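Long-range contact in dipeptide Epimerase (Enterococcus faecalis V583, PDB 3JVA), which belongs to the mandelate racemase/muconate lactonizing enzyme family of the enolase superfamily and holds a magnesium ion in its barrel domain: residues M1-R9 / G70-F79. Numbering follows the deposited sequence.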
ATOM      1  N   MET B   1     -27.556 -35.926 -25.727  1.00 31.02           N
ATOM      2  CA  MET B   1     -27.817 -36.706 -24.485  1.00 29.61           C
ATOM      3  C   MET B   1     -28.644 -35.836 -23.545  1.00 28.32           C
ATOM      4  O   MET B   1     -28.430 -34.626 -23.457  1.00 27.58           O
ATOM      5  CB  MET B   1     -26.486 -37.110 -23.835  1.00 30.96           C
ATOM      6  CG  MET B   1     -26.612 -38.024 -22.617  1.00 31.27           C
ATOM      7  SD  MET B   1     -25.014 -38.777 -22.160  1.00 32.80           S
ATOM      8  CE  MET B   1     -24.029 -37.320 -22.047  1.00 29.01           C
ATOM      9  N   LYS B   2     -29.599 -36.451 -22.857  1.00 27.08           N
ATOM     10  CA  LYS B   2     -30.471 -35.713 -21.955  1.00 27.15           C
ATOM     11  C   LYS B   2     -30.786 -36.492 -20.687  1.00 25.84           C
ATOM     12  O   LYS B   2     -31.047 -37.692 -20.735  1.00 24.84           O
ATOM     13  CB  LYS B   2     -31.774 -35.360 -22.682  1.00 29.94           C
ATOM     14  CG  LYS B   2     -32.843 -34.727 -21.807  1.00 34.66           C
ATOM     15  CD  LYS B   2     -34.128 -34.445 -22.591  1.00 39.04           C
ATOM     16  CE  LYS B   2     -33.999 -33.224 -23.491  1.00 42.42           C
ATOM     17  NZ  LYS B   2     -32.932 -33.377 -24.516  1.00 45.69           N
ATOM     18  N   ILE B   3     -30.762 -35.796 -19.553  1.00 24.18           N
ATOM     19  CA  ILE B   3     -31.054 -36.415 -18.266  1.00 23.24           C
ATOM     20  C   ILE B   3     -32.533 -36.779 -18.163  1.00 23.17           C
ATOM     21  O   ILE B   3     -33.405 -35.936 -18.350  1.00 24.60           O
ATOM     22  CB  ILE B   3     -30.686 -35.467 -17.098  1.00 22.78           C
ATOM     23  CG1 ILE B   3     -29.169 -35.260 -17.062  1.00 22.43           C
ATOM     24  CG2 ILE B   3     -31.197 -36.040 -15.770  1.00 22.35           C
ATOM     25  CD1 ILE B   3     -28.708 -34.273 -15.998  1.00 23.08           C
ATOM     26  N   LYS B   4     -32.809 -38.045 -17.878  1.00 23.58           N
ATOM     27  CA  LYS B   4     -34.190 -38.500 -17.748  1.00 24.95           C
ATOM     28  C   LYS B   4     -34.635 -38.461 -16.294  1.00 25.62           C
ATOM     29  O   LYS B   4     -35.733 -38.008 -15.976  1.00 24.49           O
ATOM     30  CB  LYS B   4     -34.338 -39.928 -18.277  1.00 27.38           C
ATOM     31  CG  LYS B   4     -35.745 -40.486 -18.113  1.00 30.80           C
ATOM     32  CD  LYS B   4     -35.869 -41.898 -18.650  1.00 35.91           C
ATOM     33  CE  LYS B   4     -37.293 -42.414 -18.477  1.00 37.29           C
ATOM     34  NZ  LYS B   4     -37.464 -43.781 -19.041  1.00 40.66           N
ATOM     35  N   GLN B   5     -33.772 -38.934 -15.405  1.00 25.73           N
ATOM     36  CA  GLN B   5     -34.113 -38.958 -13.994  1.00 26.58           C
ATOM     37  C   GLN B   5     -32.854 -38.982 -13.149  1.00 25.64           C
ATOM     38  O   GLN B   5     -31.787 -39.391 -13.608  1.00 24.83           O
ATOM     39  CB  GLN B   5     -34.975 -40.189 -13.691  1.00 29.62           C
ATOM     40  CG  GLN B   5     -35.533 -40.252 -12.273  1.00 33.53           C
ATOM     41  CD  GLN B   5     -36.334 -39.017 -11.905  1.00 35.44           C
ATOM     42  OE1 GLN B   5     -35.783 -38.025 -11.433  1.00 35.34           O
ATOM     43  NE2 GLN B   5     -37.642 -39.067 -12.136  1.00 37.40           N
ATOM     44  N   VAL B   6     -32.992 -38.522 -11.913  1.00 24.26           N
ATOM     45  CA  VAL B   6     -31.890 -38.487 -10.964  1.00 24.23           C
ATOM     46  C   VAL B   6     -32.332 -39.276  -9.737  1.00 24.94           C
ATOM     47  O   VAL B   6     -33.306 -38.918  -9.082  1.00 25.95           O
ATOM     48  CB  VAL B   6     -31.564 -37.033 -10.545  1.00 24.38           C
ATOM     49  CG1 VAL B   6     -30.477 -37.030  -9.475  1.00 23.72           C
ATOM     50  CG2 VAL B   6     -31.119 -36.226 -11.765  1.00 24.32           C
ATOM     51  N   HIS B   7     -31.618 -40.352  -9.435  1.00 23.82           N
ATOM     52  CA  HIS B   7     -31.941 -41.201  -8.292  1.00 25.48           C
ATOM     53  C   HIS B   7     -30.895 -41.023  -7.200  1.00 25.79           C
ATOM     54  O   HIS B   7     -29.706 -40.938  -7.497  1.00 26.46           O
ATOM     55  CB  HIS B   7     -31.960 -42.671  -8.729  1.00 26.78           C
ATOM     56  CG  HIS B   7     -32.766 -42.923  -9.966  1.00 29.78           C
ATOM     57  ND1 HIS B   7     -32.193 -43.265 -11.172  1.00 32.07           N
ATOM     58  CD2 HIS B   7     -34.100 -42.863 -10.189  1.00 31.02           C
ATOM     59  CE1 HIS B   7     -33.139 -43.406 -12.084  1.00 29.61           C
ATOM     60  NE2 HIS B   7     -34.306 -43.167 -11.513  1.00 30.49           N
ATOM     61  N   VAL B   8     -31.331 -40.953  -5.944  1.00 23.89           N
ATOM     62  CA  VAL B   8     -30.382 -40.812  -4.843  1.00 26.16           C
ATOM     63  C   VAL B   8     -30.680 -41.803  -3.728  1.00 25.05           C
ATOM     64  O   VAL B   8     -31.839 -42.110  -3.448  1.00 25.50           O
ATOM     65  CB  VAL B   8     -30.374 -39.377  -4.248  1.00 27.23           C
ATOM     66  CG1 VAL B   8     -31.684 -39.084  -3.543  1.00 30.52           C
ATOM     67  CG2 VAL B   8     -29.197 -39.227  -3.277  1.00 26.75           C
ATOM     68  N   ARG B   9     -29.621 -42.313  -3.105  1.00 23.88           N
ATOM     69  CA  ARG B   9     -29.765 -43.262  -2.015  1.00 23.39           C
ATOM     70  C   ARG B   9     -28.745 -42.939  -0.934  1.00 23.37           C
ATOM     71  O   ARG B   9     -27.779 -42.218  -1.170  1.00 22.40           O
ATOM     72  CB  ARG B   9     -29.538 -44.697  -2.515  1.00 24.89           C
ATOM     73  CG  ARG B   9     -28.079 -45.070  -2.837  1.00 26.24           C
ATOM     74  CD  ARG B   9     -27.999 -46.534  -3.275  1.00 27.99           C
ATOM     75  NE  ARG B   9     -26.653 -47.060  -3.532  1.00 28.62           N
ATOM     76  CZ  ARG B   9     -25.812 -47.495  -2.593  1.00 29.72           C
ATOM     77  NH1 ARG B   9     -26.155 -47.461  -1.312  1.00 29.91           N
ATOM     78  NH2 ARG B   9     -24.644 -48.028  -2.942  1.00 30.63           N
ATOM     79  N   GLY B  70     -31.753 -32.614  -8.599  1.00 22.53           N
ATOM     80  CA  GLY B  70     -32.158 -33.632  -9.552  1.00 23.85           C
ATOM     81  C   GLY B  70     -33.378 -33.287 -10.381  1.00 25.51           C
ATOM     82  O   GLY B  70     -33.379 -33.458 -11.601  1.00 24.68           O
ATOM     83  N   GLN B  71     -34.421 -32.796  -9.726  1.00 26.25           N
ATOM     84  CA  GLN B  71     -35.640 -32.448 -10.444  1.00 27.17           C
ATOM     85  C   GLN B  71     -35.475 -31.204 -11.305  1.00 26.71           C
ATOM     86  O   GLN B  71     -36.193 -31.025 -12.290  1.00 27.81           O
ATOM     87  CB  GLN B  71     -36.796 -32.266  -9.458  1.00 29.68           C
ATOM     88  CG  GLN B  71     -37.171 -33.560  -8.748  1.00 33.45           C
ATOM     89  CD  GLN B  71     -37.386 -34.704  -9.725  1.00 35.73           C
ATOM     90  OE1 GLN B  71     -38.330 -34.691 -10.514  1.00 37.04           O
ATOM     91  NE2 GLN B  71     -36.499 -35.694  -9.685  1.00 32.40           N
ATOM     92  N   ALA B  72     -34.517 -30.354 -10.947  1.00 24.33           N
ATOM     93  CA  ALA B  72     -34.277 -29.130 -11.697  1.00 23.58           C
ATOM     94  C   ALA B  72     -33.410 -29.345 -12.931  1.00 23.85           C
ATOM     95  O   ALA B  72     -33.421 -28.520 -13.844  1.00 24.66           O
ATOM     96  CB  ALA B  72     -33.637 -28.081 -10.796  1.00 24.28           C
ATOM     97  N   ILE B  73     -32.652 -30.439 -12.970  1.00 22.37           N
ATOM     98  CA  ILE B  73     -31.799 -30.678 -14.130  1.00 22.33           C
ATOM     99  C   ILE B  73     -32.350 -31.692 -15.134  1.00 23.53           C
ATOM    100  O   ILE B  73     -31.707 -31.976 -16.141  1.00 23.63           O
ATOM    101  CB  ILE B  73     -30.360 -31.105 -13.714  1.00 23.27           C
ATOM    102  CG1 ILE B  73     -30.389 -32.437 -12.966  1.00 24.08           C
ATOM    103  CG2 ILE B  73     -29.729 -30.019 -12.850  1.00 23.08           C
ATOM    104  CD1 ILE B  73     -28.993 -32.933 -12.567  1.00 24.70           C
ATOM    105  N   ILE B  74     -33.536 -32.234 -14.878  1.00 24.57           N
ATOM    106  CA  ILE B  74     -34.110 -33.185 -15.827  1.00 25.10           C
ATOM    107  C   ILE B  74     -34.246 -32.467 -17.167  1.00 25.24           C
ATOM    108  O   ILE B  74     -34.667 -31.309 -17.222  1.00 25.34           O
ATOM    109  CB  ILE B  74     -35.499 -33.692 -15.366  1.00 26.48           C
ATOM    110  CG1 ILE B  74     -35.342 -34.546 -14.105  1.00 28.52           C
ATOM    111  CG2 ILE B  74     -36.157 -34.508 -16.481  1.00 25.91           C
ATOM    112  CD1 ILE B  74     -36.641 -35.028 -13.518  1.00 32.99           C
ATOM    113  N   GLY B  75     -33.859 -33.140 -18.247  1.00 24.23           N
ATOM    114  CA  GLY B  75     -33.958 -32.522 -19.557  1.00 24.96           C
ATOM    115  C   GLY B  75     -32.688 -31.831 -20.032  1.00 25.40           C
ATOM    116  O   GLY B  75     -32.575 -31.484 -21.207  1.00 26.77           O
ATOM    117  N   LEU B  76     -31.736 -31.618 -19.127  1.00 23.31           N
ATOM    118  CA  LEU B  76     -30.474 -30.976 -19.493  1.00 23.20           C
ATOM    119  C   LEU B  76     -29.480 -32.010 -20.008  1.00 22.28           C
ATOM    120  O   LEU B  76     -29.608 -33.202 -19.730  1.00 22.40           O
ATOM    121  CB  LEU B  76     -29.863 -30.254 -18.285  1.00 24.03           C
ATOM    122  CG  LEU B  76     -30.686 -29.127 -17.654  1.00 25.96           C
ATOM    123  CD1 LEU B  76     -29.920 -28.531 -16.478  1.00 24.74           C
ATOM    124  CD2 LEU B  76     -30.974 -28.061 -18.689  1.00 27.07           C
ATOM    125  N   ASN B  77     -28.499 -31.540 -20.770  1.00 21.55           N
ATOM    126  CA  ASN B  77     -27.454 -32.402 -21.321  1.00 21.47           C
ATOM    127  C   ASN B  77     -26.345 -32.461 -20.274  1.00 21.28           C
ATOM    128  O   ASN B  77     -25.905 -31.423 -19.788  1.00 21.73           O
ATOM    129  CB  ASN B  77     -26.892 -31.787 -22.601  1.00 23.25           C
ATOM    130  CG  ASN B  77     -25.967 -32.727 -23.342  1.00 24.81           C
ATOM    131  OD1 ASN B  77     -25.198 -33.472 -22.732  1.00 24.90           O
ATOM    132  ND2 ASN B  77     -26.024 -32.684 -24.671  1.00 26.57           N
ATOM    133  N   PRO B  78     -25.884 -33.669 -19.907  1.00 22.25           N
ATOM    134  CA  PRO B  78     -24.812 -33.777 -18.907  1.00 22.34           C
ATOM    135  C   PRO B  78     -23.552 -32.990 -19.287  1.00 22.78           C
ATOM    136  O   PRO B  78     -22.802 -32.551 -18.417  1.00 23.25           O
ATOM    137  CB  PRO B  78     -24.564 -35.283 -18.838  1.00 22.07           C
ATOM    138  CG  PRO B  78     -25.941 -35.843 -19.057  1.00 23.89           C
ATOM    139  CD  PRO B  78     -26.440 -34.999 -20.219  1.00 22.55           C
ATOM    140  N   PHE B  79     -23.315 -32.824 -20.585  1.00 22.12           N
ATOM    141  CA  PHE B  79     -22.149 -32.078 -21.059  1.00 20.81           C
ATOM    142  C   PHE B  79     -22.275 -30.590 -20.767  1.00 20.29           C
ATOM    143  O   PHE B  79     -21.278 -29.862 -20.734  1.00 21.08           O
ATOM    144  CB  PHE B  79     -21.960 -32.296 -22.559  1.00 22.44           C
ATOM    145  CG  PHE B  79     -21.229 -33.561 -22.886  1.00 22.61           C
ATOM    146  CD1 PHE B  79     -19.848 -33.635 -22.727  1.00 23.74           C
ATOM    147  CD2 PHE B  79     -21.923 -34.693 -23.294  1.00 25.64           C
ATOM    148  CE1 PHE B  79     -19.166 -34.829 -22.970  1.00 24.79           C
ATOM    149  CE2 PHE B  79     -21.248 -35.888 -23.537  1.00 27.36           C
ATOM    150  CZ  PHE B  79     -19.867 -35.951 -23.371  1.00 24.32           C
TER
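Ile3 and the turn at Gly75-Leu76 pair through their backbones where the first strand of the enolase-type N-terminal domain meets the chain leaving helix 59-73. Ile3 N donates to Leu76 O (2.8 Å), and Gly75 N donates to Ile3 O (2.8 Å). The type II turn from Ile73 to Leu76 presents both groups; Gly75 sits in it at a positive phi, where a CB would be jammed against the carbonyl O of Ile74. The Ile3 side chain points toward the 70-79 segment. Its CB touches Leu76 O and Ile73 O, CG2 brushes Ile74 CA, CG1 slides past Pro78 CG (3.8 Å), and CD1 ends on Ile73 CD1 (3.7 Å). Val6 continues the apolar seam, setting CG2 against Gly70 CA (3.6 Å), while Ile102 and Leu109 of helix 96-114 touch Ile73 and Pro78, respectively. Along the strand, Lys4 and Gln5 form a classic beta bulge opposite Glu37. Gln5 points its CB away, but a bend at chi2 (56°) brings OE1 back, where it accepts from both Val6 N and Gln71 NE2; the side-chain amide planes of Gln5 and Gln71 are nearly coplanar (29° apart). At the chain start, Met1 crosses Phe79 at about a right angle, and its CE reaches Phe79 CE2 (3.5 Å). Beside it, Asn77 opens an Asx turn: its OD1 accepts from Phe79 N at 2.9 Å, with the donor above the carbonyl plane.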